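Local coordinates for protein pectate lyase (Cellvibrio cellulosa, PDB 1GXM) that cleaves polygalacturonic acid by anti-beta-elimination, as a family 10 polysaccharide lyase of which this chain is the catalytic module, at residues G64-T76 and G114-Y126. Residues are numbered along the deposited sequence; the frame is centred on the assembly and turned at random. Where two conformers were deposited one is given.
Sequences GGNESGTIDNGAT and GALPQFYPLKGGY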
ATOM      1  N   GLY A  64      12.638 -15.272  16.984  1.00 14.13           N
ATOM      2  CA  GLY A  64      11.240 -15.259  16.671  1.00 13.70           C
ATOM      3  C   GLY A  64      10.589 -14.177  17.499  1.00 13.06           C
ATOM      4  O   GLY A  64      11.042 -13.037  17.531  1.00 14.83           O
ATOM      5  N   GLY A  65       9.539 -14.549  18.190  1.00 12.79           N
ATOM      6  CA  GLY A  65       8.860 -13.628  19.071  1.00 12.27           C
ATOM      7  C   GLY A  65       7.376 -13.822  19.078  1.00 12.22           C
ATOM      8  O   GLY A  65       6.827 -14.551  18.254  1.00 12.33           O
ATOM      9  N   ASN A  66       6.701 -13.137  19.986  1.00 12.73           N
ATOM     10  CA  ASN A  66       5.272 -13.289  20.147  1.00 13.57           C
ATOM     11  C   ASN A  66       4.547 -11.963  20.026  1.00 13.57           C
ATOM     12  O   ASN A  66       3.449 -11.786  20.564  1.00 15.36           O
ATOM     13  CB  ASN A  66       4.973 -13.925  21.499  1.00 14.04           C
ATOM     14  CG  ASN A  66       3.624 -14.548  21.542  1.00 16.67           C
ATOM     15  OD1 ASN A  66       2.822 -14.276  22.450  1.00 21.29           O
ATOM     16  ND2 ASN A  66       3.340 -15.385  20.557  1.00 17.65           N
ATOM     17  N   GLU A  67       5.179 -11.031  19.332  1.00 13.87           N
ATOM     18  CA  GLU A  67       4.610  -9.704  19.182  1.00 13.84           C
ATOM     19  C   GLU A  67       3.677  -9.690  17.990  1.00 13.33           C
ATOM     20  O   GLU A  67       3.613 -10.627  17.190  1.00 12.80           O
ATOM     21  CB  GLU A  67       5.707  -8.663  19.001  1.00 14.79           C
ATOM     22  CG  GLU A  67       6.584  -8.470  20.249  1.00 19.21           C
ATOM     23  CD  GLU A  67       5.854  -7.968  21.510  1.00 24.81           C
ATOM     24  OE1 GLU A  67       4.691  -7.506  21.458  1.00 27.28           O
ATOM     25  OE2 GLU A  67       6.463  -8.027  22.610  1.00 29.70           O
ATOM     26  N   SER A  68       2.909  -8.620  17.893  1.00 12.66           N
ATOM     27  CA  SER A  68       2.088  -8.418  16.718  1.00 12.13           C
ATOM     28  C   SER A  68       2.967  -8.314  15.481  1.00 11.29           C
ATOM     29  O   SER A  68       4.078  -7.798  15.521  1.00 12.79           O
ATOM     30  CB  SER A  68       1.251  -7.167  16.842  1.00 12.14           C
ATOM     31  OG  SER A  68       0.287  -7.329  17.843  1.00 13.32           O
ATOM     32  N   GLY A  69       2.468  -8.873  14.395  1.00 10.81           N
ATOM     33  CA  GLY A  69       3.037  -8.641  13.088  1.00 11.03           C
ATOM     34  C   GLY A  69       2.547  -7.320  12.545  1.00  9.86           C
ATOM     35  O   GLY A  69       1.578  -6.765  13.022  1.00 10.55           O
ATOM     36  N   THR A  70       3.235  -6.834  11.536  1.00 10.01           N
ATOM     37  CA  THR A  70       2.861  -5.594  10.915  1.00  9.91           C
ATOM     38  C   THR A  70       3.073  -5.628   9.427  1.00 10.00           C
ATOM     39  O   THR A  70       3.894  -6.370   8.912  1.00 10.46           O
ATOM     40  CB  THR A  70       3.611  -4.418  11.563  1.00 10.44           C
ATOM     41  OG1 THR A  70       3.126  -3.178  11.029  1.00 10.85           O
ATOM     42  CG2 THR A  70       5.076  -4.426  11.274  1.00 11.09           C
ATOM     43  N   ILE A  71       2.282  -4.810   8.736  1.00  9.47           N
ATOM     44  CA  ILE A  71       2.479  -4.549   7.316  1.00  9.90           C
ATOM     45  C   ILE A  71       2.977  -3.123   7.076  1.00  9.93           C
ATOM     46  O   ILE A  71       2.994  -2.644   5.946  1.00 11.99           O
ATOM     47  CB  ILE A  71       1.202  -4.833   6.519  1.00 10.01           C
ATOM     48  CG1 ILE A  71       0.028  -4.037   7.044  1.00 10.65           C
ATOM     49  CG2 ILE A  71       0.891  -6.316   6.570  1.00 10.76           C
ATOM     50  CD1 ILE A  71      -1.163  -4.023   6.099  1.00 11.80           C
ATOM     51  N   ASP A  72       3.418  -2.461   8.128  1.00 10.61           N
ATOM     52  CA  ASP A  72       4.030  -1.155   7.972  1.00 10.92           C
ATOM     53  C   ASP A  72       5.454  -1.291   7.461  1.00 11.95           C
ATOM     54  O   ASP A  72       6.139  -2.269   7.728  1.00 11.59           O
ATOM     55  CB  ASP A  72       4.010  -0.405   9.273  1.00 12.89           C
ATOM     56  CG  ASP A  72       4.377   1.050   9.109  1.00 13.88           C
ATOM     57  OD1 ASP A  72       4.150   1.644   8.023  1.00 16.50           O
ATOM     58  OD2 ASP A  72       4.924   1.632  10.037  1.00 19.06           O
ATOM     59  N   ASN A  73       5.895  -0.283   6.720  1.00 13.06           N
ATOM     60  CA  ASN A  73       7.277  -0.248   6.231  1.00 14.31           C
ATOM     61  C   ASN A  73       7.685  -1.538   5.514  1.00 13.51           C
ATOM     62  O   ASN A  73       8.809  -2.018   5.682  1.00 14.33           O
ATOM     63  CB  ASN A  73       8.250   0.103   7.358  1.00 15.13           C
ATOM     64  CG  ASN A  73       9.580   0.657   6.838  1.00 19.30           C
ATOM     65  OD1 ASN A  73       9.656   1.154   5.709  1.00 23.29           O
ATOM     66  ND2 ASN A  73      10.624   0.582   7.667  1.00 21.81           N
ATOM     67  N   GLY A  74       6.754  -2.088   4.740  1.00 12.49           N
ATOM     68  CA  GLY A  74       6.982  -3.276   3.929  1.00 12.61           C
ATOM     69  C   GLY A  74       7.071  -4.562   4.712  1.00 12.23           C
ATOM     70  O   GLY A  74       7.323  -5.616   4.144  1.00 12.66           O
ATOM     71  N   ALA A  75       6.882  -4.502   6.019  1.00 11.00           N
ATOM     72  CA  ALA A  75       7.028  -5.691   6.836  1.00 10.82           C
ATOM     73  C   ALA A  75       5.979  -6.732   6.472  1.00 10.67           C
ATOM     74  O   ALA A  75       4.882  -6.408   6.019  1.00 10.64           O
ATOM     75  CB  ALA A  75       6.951  -5.359   8.286  1.00 10.78           C
ATOM     76  N   THR A  76       6.374  -7.984   6.693  1.00 10.89           N
ATOM     77  CA  THR A  76       5.595  -9.186   6.470  1.00 11.09           C
ATOM     78  C   THR A  76       5.446  -9.463   4.986  1.00 11.09           C
ATOM     79  O   THR A  76       5.845 -10.525   4.497  1.00 11.47           O
ATOM     80  CB  THR A  76       4.239  -9.152   7.177  1.00 10.62           C
ATOM     81  OG1 THR A  76       4.461  -9.028   8.588  1.00 10.47           O
ATOM     82  CG2 THR A  76       3.525 -10.503   7.017  1.00 11.12           C
ATOM     83  N   GLY A 114     -13.086  -6.950   5.096  1.00 10.16           N
ATOM     84  CA  GLY A 114     -11.964  -7.024   4.181  1.00 10.01           C
ATOM     85  C   GLY A 114     -10.796  -6.125   4.544  1.00  9.93           C
ATOM     86  O   GLY A 114      -9.731  -6.280   3.980  1.00  9.51           O
ATOM     87  N   ALA A 115     -10.988  -5.195   5.461  1.00  9.75           N
ATOM     88  CA  ALA A 115      -9.924  -4.296   5.878  1.00  9.33           C
ATOM     89  C   ALA A 115      -8.749  -5.085   6.427  1.00  9.33           C
ATOM     90  O   ALA A 115      -8.928  -6.077   7.135  1.00  9.59           O
ATOM     91  CB  ALA A 115     -10.430  -3.387   6.937  1.00  9.74           C
ATOM     92  N   LEU A 116      -7.543  -4.607   6.155  1.00  9.43           N
ATOM     93  CA  LEU A 116      -6.327  -5.100   6.795  1.00  9.65           C
ATOM     94  C   LEU A 116      -5.759  -4.030   7.702  1.00  9.03           C
ATOM     95  O   LEU A 116      -5.524  -2.905   7.261  1.00  9.59           O
ATOM     96  CB  LEU A 116      -5.266  -5.479   5.763  1.00  9.90           C
ATOM     97  CG  LEU A 116      -5.691  -6.579   4.784  1.00 10.82           C
ATOM     98  CD1 LEU A 116      -4.578  -6.881   3.830  1.00 11.65           C
ATOM     99  CD2 LEU A 116      -6.016  -7.826   5.517  1.00 12.67           C
ATOM    100  N   PRO A 117      -5.514  -4.371   8.958  1.00  8.95           N
ATOM    101  CA  PRO A 117      -4.929  -3.436   9.912  1.00  9.23           C
ATOM    102  C   PRO A 117      -3.438  -3.340   9.737  1.00  8.98           C
ATOM    103  O   PRO A 117      -2.796  -4.170   9.113  1.00  9.74           O
ATOM    104  CB  PRO A 117      -5.256  -4.084  11.249  1.00  9.34           C
ATOM    105  CG  PRO A 117      -5.201  -5.532  10.952  1.00  9.91           C
ATOM    106  CD  PRO A 117      -5.783  -5.683   9.580  1.00  8.92           C
ATOM    107  N   GLN A 118      -2.866  -2.298  10.305  1.00  8.89           N
ATOM    108  CA  GLN A 118      -1.437  -2.095  10.259  1.00  8.94           C
ATOM    109  C   GLN A 118      -0.669  -3.104  11.106  1.00  9.11           C
ATOM    110  O   GLN A 118       0.392  -3.544  10.718  1.00  9.02           O
ATOM    111  CB  GLN A 118      -1.105  -0.683  10.698  1.00  9.79           C
ATOM    112  CG  GLN A 118       0.313  -0.277  10.412  1.00 10.06           C
ATOM    113  CD  GLN A 118       0.643   1.108  10.947  1.00 10.99           C
ATOM    114  OE1 GLN A 118       1.094   1.994  10.194  1.00 14.32           O
ATOM    115  NE2 GLN A 118       0.453   1.296  12.215  1.00  9.24           N
ATOM    116  N   PHE A 119      -1.185  -3.387  12.289  1.00  8.97           N
ATOM    117  CA  PHE A 119      -0.611  -4.347  13.209  1.00  8.91           C
ATOM    118  C   PHE A 119      -1.691  -5.332  13.598  1.00  9.13           C
ATOM    119  O   PHE A 119      -2.849  -4.949  13.796  1.00  9.90           O
ATOM    120  CB  PHE A 119      -0.121  -3.685  14.491  1.00  9.62           C
ATOM    121  CG  PHE A 119       1.193  -3.006  14.370  1.00 10.17           C
ATOM    122  CD1 PHE A 119       1.274  -1.754  13.798  1.00 10.94           C
ATOM    123  CD2 PHE A 119       2.338  -3.586  14.855  1.00 11.71           C
ATOM    124  CE1 PHE A 119       2.471  -1.111  13.695  1.00 11.67           C
ATOM    125  CE2 PHE A 119       3.546  -2.925  14.764  1.00 12.94           C
ATOM    126  CZ  PHE A 119       3.609  -1.701  14.177  1.00 12.72           C
ATOM    127  N   TYR A 120      -1.290  -6.581  13.789  1.00  9.99           N
ATOM    128  CA  TYR A 120      -2.214  -7.617  14.193  1.00 10.46           C
ATOM    129  C   TYR A 120      -1.459  -8.661  15.002  1.00 11.31           C
ATOM    130  O   TYR A 120      -0.389  -9.045  14.575  1.00 11.05           O
ATOM    131  CB  TYR A 120      -2.825  -8.285  12.975  1.00 11.27           C
ATOM    132  CG  TYR A 120      -3.938  -9.207  13.379  1.00 12.88           C
ATOM    133  CD1 TYR A 120      -5.185  -8.703  13.722  1.00 13.91           C
ATOM    134  CD2 TYR A 120      -3.734 -10.577  13.474  1.00 14.26           C
ATOM    135  CE1 TYR A 120      -6.215  -9.538  14.133  1.00 15.67           C
ATOM    136  CE2 TYR A 120      -4.772 -11.424  13.874  1.00 14.85           C
ATOM    137  CZ  TYR A 120      -5.995 -10.889  14.202  1.00 15.98           C
ATOM    138  OH  TYR A 120      -7.017 -11.723  14.592  1.00 19.75           O
ATOM    139  N   PRO A 121      -1.989  -9.182  16.122  1.00 11.13           N
ATOM    140  CA  PRO A 121      -3.221  -8.764  16.782  1.00 12.03           C
ATOM    141  C   PRO A 121      -3.280  -7.264  17.002  1.00 11.59           C
ATOM    142  O   PRO A 121      -2.258  -6.588  17.118  1.00 11.57           O
ATOM    143  CB  PRO A 121      -3.175  -9.531  18.106  1.00 12.44           C
ATOM    144  CG  PRO A 121      -2.475 -10.776  17.703  1.00 12.90           C
ATOM    145  CD  PRO A 121      -1.364 -10.328  16.802  1.00 12.50           C
ATOM    146  N   LEU A 122      -4.497  -6.770  17.053  1.00 12.09           N
ATOM    147  CA  LEU A 122      -4.740  -5.347  17.143  1.00 12.46           C
ATOM    148  C   LEU A 122      -4.109  -4.750  18.367  1.00 13.57           C
ATOM    149  O   LEU A 122      -4.199  -5.296  19.469  1.00 14.12           O
ATOM    150  CB  LEU A 122      -6.232  -5.065  17.141  1.00 12.33           C
ATOM    151  CG  LEU A 122      -6.962  -5.534  15.898  1.00 11.04           C
ATOM    152  CD1 LEU A 122      -8.437  -5.181  15.989  1.00 12.39           C
ATOM    153  CD2 LEU A 122      -6.326  -4.965  14.620  1.00 11.21           C
ATOM    154  N   LYS A 123      -3.450  -3.622  18.166  1.00 14.29           N
ATOM    155  CA  LYS A 123      -2.768  -2.913  19.231  1.00 15.49           C
ATOM    156  C   LYS A 123      -3.547  -1.713  19.749  1.00 15.29           C
ATOM    157  O   LYS A 123      -3.180  -1.139  20.776  1.00 16.67           O
ATOM    158  CB  LYS A 123      -1.415  -2.464  18.730  1.00 16.94           C
ATOM    159  CG  LYS A 123      -0.392  -3.580  18.669  0.50 18.95           C
ATOM    160  CD  LYS A 123       0.593  -3.450  19.850  0.50 20.74           C
ATOM    161  CE  LYS A 123       1.216  -4.753  20.263  0.50 21.82           C
ATOM    162  NZ  LYS A 123       0.499  -5.437  21.366  0.50 22.53           N
ATOM    163  N   GLY A 124      -4.630  -1.360  19.069  1.00 14.19           N
ATOM    164  CA  GLY A 124      -5.411  -0.200  19.436  1.00 14.23           C
ATOM    165  C   GLY A 124      -4.897   1.035  18.734  1.00 13.53           C
ATOM    166  O   GLY A 124      -3.781   1.087  18.225  1.00 14.87           O
ATOM    167  N   GLY A 125      -5.732   2.055  18.731  1.00 12.29           N
ATOM    168  CA  GLY A 125      -5.436   3.292  18.058  1.00 11.78           C
ATOM    169  C   GLY A 125      -5.471   3.133  16.557  1.00 10.49           C
ATOM    170  O   GLY A 125      -6.070   2.199  16.016  1.00 11.13           O
ATOM    171  N   TYR A 126      -4.781   4.038  15.871  1.00 10.15           N
ATOM    172  CA  TYR A 126      -4.942   4.138  14.435  1.00  9.70           C
ATOM    173  C   TYR A 126      -4.398   2.929  13.703  1.00  8.78           C
ATOM    174  O   TYR A 126      -4.784   2.663  12.603  1.00  8.88           O
ATOM    175  CB  TYR A 126      -4.322   5.409  13.879  1.00  9.51           C
ATOM    176  CG  TYR A 126      -2.802   5.410  13.857  1.00  9.29           C
ATOM    177  CD1 TYR A 126      -2.116   4.809  12.824  1.00 10.75           C
ATOM    178  CD2 TYR A 126      -2.059   6.046  14.834  1.00 10.99           C
ATOM    179  CE1 TYR A 126      -0.744   4.816  12.771  1.00 12.16           C
ATOM    180  CE2 TYR A 126      -0.669   6.057  14.809  1.00 11.82           C
ATOM    181  CZ  TYR A 126      -0.026   5.427  13.750  1.00 11.79           C
ATOM    182  OH  TYR A 126       1.346   5.409  13.662  1.00 15.75           O
TER
HETATM  183  O   HOH W   1       0.181  -8.648  20.172  1.00 22.95           O
HETATM  184  O   HOH W   2       1.662   1.510   7.424  1.00 17.69           O
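The ring of F119 takes the T70 side chain over one face: T70 CB stands 3.6 Å from the ring centroid and 15° off its normal, a CH-pi contact, with T70 OG1 also above that face. S68 CB comes to the ring's edge near its plane, and Q118 NE2 lies in plane at the edge too. The T70 and F119 side chains run side by side because the two residues form the non-hydrogen-bonded pair of a two-stranded antiparallel sheet, strands 69-70 and 119-120, their CA atoms 4.3 Å apart. G69 and Y120 are the hydrogen-bonded pair next to it: G69 N reaches Y120 O at 2.9 Å with a bent N-H...O angle of 131°, whereas Y120 N returns to G69 O more nearly straight. This short sheet, within the pectic acid lyase family region, ties together two loops separated in sequence by helices 77-90 and 93-109.

Past F119, Q118 O accepts twice, from I71 N and, 2.8 Å away, from T70 OG1, which sits above the carbonyl plane. A chi1 of -174° turns T70 OG1 away from its own N, and from there it also takes the N-H of D72, an ST turn. I71 packs against L106 of helix 93-109. D72 and Q118 lie alongside, a water within hydrogen-bonding distance of both D72 OD1 and Q118 OE1, while D72 OD2 forms a salt bridge with K52. At the other end S68 OG accepts from a second water and donates to P121 O, just after the cis peptide, at 2.7 Å.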